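PDB 1UF3: hypothetical protein TT1561 from Thermus thermophilus, which is of unknown function but belongs to the calcineurin-like metallophosphoesterase superfamily, is a predicted phosphoesterase, and binds calcium ions. Local coordinates for residues A[31-36]-A[62-67]. Numbering follows the deposited sequence.
Sequences TGADAI and AHLPTA. With CA (calcium ion), chain S.
Ile36 and Thr66 stand side by side on the same face of two neighbouring parallel strands of a mixed sheet, and matching first torsions (chi1 -72° and -58°) set CG1 of the isoleucine and OG1 of the threonine each anti to its own carbonyl carbon. CG2 of Ile36 and CG2 of Thr66 meet at 3.8 Å, while Ile36 CD1, at the end of an extended side chain, reaches CB of Ala62 at 3.7 Å. Thr66 OG1 turns back to donate to Leu64 O (2.7 Å), approaching from above the carbonyl plane. With an alanine in place of Thr66, Leu64 O would probably lose this hydroxyl donor and Ile36 CG2 its methyl neighbour. Here two strands of a beta-alpha-beta unit, joined through helix 49-59, begin their pairing: Ile36 N donates to Pro65 O (3.0 Å), and Ala67 N to Ile36 O (2.9 Å). Just before the strand, Leu64 lays both methyls against Ala33 O, and Pro65 CD sits 3.3 Å from Asp34 O. The loop leading from helix 27-31 into strand 35-39 carries a calcium site, where Gly32 O (2.4 Å) and Asp34 OD1 (2.2 Å) bind the ion beside three waters and Met1 of a neighbouring subunit. Asp34 OD2 accepts from the backbone N of Arg6 and Tyr7, which, with the metal bond at OD1, holds the carboxylate's rotation.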
ATOM      1  N   THR A  31     -10.449  12.368   3.591  1.00 27.36           N
ATOM      2  CA  THR A  31      -9.433  13.267   4.146  1.00 28.12           C
ATOM      3  C   THR A  31      -8.077  12.602   4.395  1.00 28.73           C
ATOM      4  O   THR A  31      -7.055  13.269   4.430  1.00 28.28           O
ATOM      5  CB  THR A  31      -9.871  13.898   5.472  1.00 26.40           C
ATOM      6  OG1 THR A  31     -10.038  12.883   6.464  1.00 24.75           O
ATOM      7  CG2 THR A  31     -11.170  14.646   5.294  1.00 26.24           C
ATOM      8  N   GLY A  32      -8.065  11.286   4.556  1.00 28.08           N
ATOM      9  CA  GLY A  32      -6.811  10.607   4.825  1.00 24.93           C
ATOM     10  C   GLY A  32      -6.532  10.563   6.308  1.00 23.51           C
ATOM     11  O   GLY A  32      -5.446  10.169   6.721  1.00 22.61           O
ATOM     12  N   ALA A  33      -7.511  10.963   7.118  1.00 20.06           N
ATOM     13  CA  ALA A  33      -7.346  10.945   8.577  1.00 18.42           C
ATOM     14  C   ALA A  33      -6.715   9.643   9.046  1.00 18.74           C
ATOM     15  O   ALA A  33      -7.009   8.570   8.490  1.00 18.85           O
ATOM     16  CB  ALA A  33      -8.685  11.110   9.243  1.00 19.26           C
ATOM     17  N   ASP A  34      -5.886   9.732  10.087  1.00 17.30           N
ATOM     18  CA  ASP A  34      -5.209   8.564  10.652  1.00 18.10           C
ATOM     19  C   ASP A  34      -5.898   8.077  11.893  1.00 20.39           C
ATOM     20  O   ASP A  34      -5.733   6.919  12.303  1.00 19.28           O
ATOM     21  CB  ASP A  34      -3.762   8.893  10.976  1.00 15.77           C
ATOM     22  CG  ASP A  34      -3.057   9.492   9.803  1.00 15.30           C
ATOM     23  OD1 ASP A  34      -3.122   8.875   8.711  1.00 12.83           O
ATOM     24  OD2 ASP A  34      -2.478  10.590   9.963  1.00 14.71           O
ATOM     25  N   ALA A  35      -6.674   8.973  12.498  1.00 17.91           N
ATOM     26  CA  ALA A  35      -7.414   8.639  13.687  1.00 17.94           C
ATOM     27  C   ALA A  35      -8.655   9.537  13.832  1.00 19.53           C
ATOM     28  O   ALA A  35      -8.818  10.507  13.087  1.00 19.75           O
ATOM     29  CB  ALA A  35      -6.533   8.771  14.875  1.00 14.73           C
ATOM     30  N   ILE A  36      -9.520   9.191  14.782  1.00 17.56           N
ATOM     31  CA  ILE A  36     -10.727   9.952  15.045  1.00 19.12           C
ATOM     32  C   ILE A  36     -10.791  10.158  16.546  1.00 18.64           C
ATOM     33  O   ILE A  36     -10.486   9.246  17.325  1.00 19.91           O
ATOM     34  CB  ILE A  36     -12.003   9.173  14.637  1.00 19.55           C
ATOM     35  CG1 ILE A  36     -12.133   9.113  13.118  1.00 21.26           C
ATOM     36  CG2 ILE A  36     -13.218   9.788  15.312  1.00 24.01           C
ATOM     37  CD1 ILE A  36     -13.251   8.199  12.599  1.00 21.02           C
ATOM     38  N   ALA A  62     -15.584   3.193  10.394  1.00 22.60           N
ATOM     39  CA  ALA A  62     -14.353   3.916  10.083  1.00 21.80           C
ATOM     40  C   ALA A  62     -13.123   3.020   9.907  1.00 21.39           C
ATOM     41  O   ALA A  62     -12.305   3.259   9.019  1.00 22.49           O
ATOM     42  CB  ALA A  62     -14.069   4.921  11.179  1.00 17.31           C
ATOM     43  N   HIS A  63     -12.993   2.003  10.756  1.00 21.46           N
ATOM     44  CA  HIS A  63     -11.819   1.121  10.724  1.00 23.72           C
ATOM     45  C   HIS A  63     -10.552   1.955  10.914  1.00 23.29           C
ATOM     46  O   HIS A  63      -9.615   1.835  10.130  1.00 25.18           O
ATOM     47  CB  HIS A  63     -11.705   0.365   9.395  1.00 25.00           C
ATOM     48  CG  HIS A  63     -12.624  -0.809   9.291  1.00 30.67           C
ATOM     49  ND1 HIS A  63     -13.903  -0.712   8.783  1.00 29.90           N
ATOM     50  CD2 HIS A  63     -12.467  -2.098   9.673  1.00 30.97           C
ATOM     51  CE1 HIS A  63     -14.494  -1.890   8.859  1.00 31.35           C
ATOM     52  NE2 HIS A  63     -13.645  -2.747   9.396  1.00 32.65           N
ATOM     53  N   LEU A  64     -10.548   2.806  11.941  1.00 21.82           N
ATOM     54  CA  LEU A  64      -9.410   3.674  12.263  1.00 21.29           C
ATOM     55  C   LEU A  64      -9.278   3.824  13.772  1.00 19.37           C
ATOM     56  O   LEU A  64     -10.267   3.736  14.502  1.00 18.30           O
ATOM     57  CB  LEU A  64      -9.599   5.102  11.688  1.00 20.65           C
ATOM     58  CG  LEU A  64      -9.518   5.473  10.197  1.00 23.93           C
ATOM     59  CD1 LEU A  64      -9.957   6.926  10.026  1.00 24.65           C
ATOM     60  CD2 LEU A  64      -8.081   5.275   9.647  1.00 25.17           C
ATOM     61  N   PRO A  65      -8.048   4.054  14.265  1.00 19.76           N
ATOM     62  CA  PRO A  65      -7.912   4.227  15.711  1.00 18.64           C
ATOM     63  C   PRO A  65      -8.940   5.301  16.072  1.00 19.03           C
ATOM     64  O   PRO A  65      -9.068   6.287  15.345  1.00 19.47           O
ATOM     65  CB  PRO A  65      -6.480   4.729  15.862  1.00 17.45           C
ATOM     66  CG  PRO A  65      -5.771   3.967  14.778  1.00 15.93           C
ATOM     67  CD  PRO A  65      -6.732   4.095  13.596  1.00 17.31           C
ATOM     68  N   THR A  66      -9.660   5.113  17.175  1.00 18.26           N
ATOM     69  CA  THR A  66     -10.698   6.064  17.576  1.00 18.83           C
ATOM     70  C   THR A  66     -10.784   6.178  19.089  1.00 19.00           C
ATOM     71  O   THR A  66     -10.785   5.180  19.802  1.00 21.15           O
ATOM     72  CB  THR A  66     -12.075   5.629  17.009  1.00 16.41           C
ATOM     73  OG1 THR A  66     -11.983   5.544  15.586  1.00 16.42           O
ATOM     74  CG2 THR A  66     -13.181   6.628  17.366  1.00 16.26           C
ATOM     75  N   ALA A  67     -10.841   7.406  19.590  1.00 18.47           N
ATOM     76  CA  ALA A  67     -10.936   7.591  21.023  1.00 16.71           C
ATOM     77  C   ALA A  67     -12.090   8.516  21.317  1.00 16.70           C
ATOM     78  O   ALA A  67     -12.359   9.452  20.566  1.00 15.42           O
ATOM     79  CB  ALA A  67      -9.632   8.190  21.588  1.00 17.75           C
TER
HETATM   80 CA    CA S 914      -3.361   8.912   6.548  1.00 31.69          CA
HETATM   81  O   HOH W   1      -5.101   7.077   6.968  1.00 37.10           O
HETATM   82  O   HOH W   2      -1.526   7.254   6.374  1.00 26.38           O
HETATM   83  O   HOH W   3      -3.999   7.902   4.495  1.00 43.22           O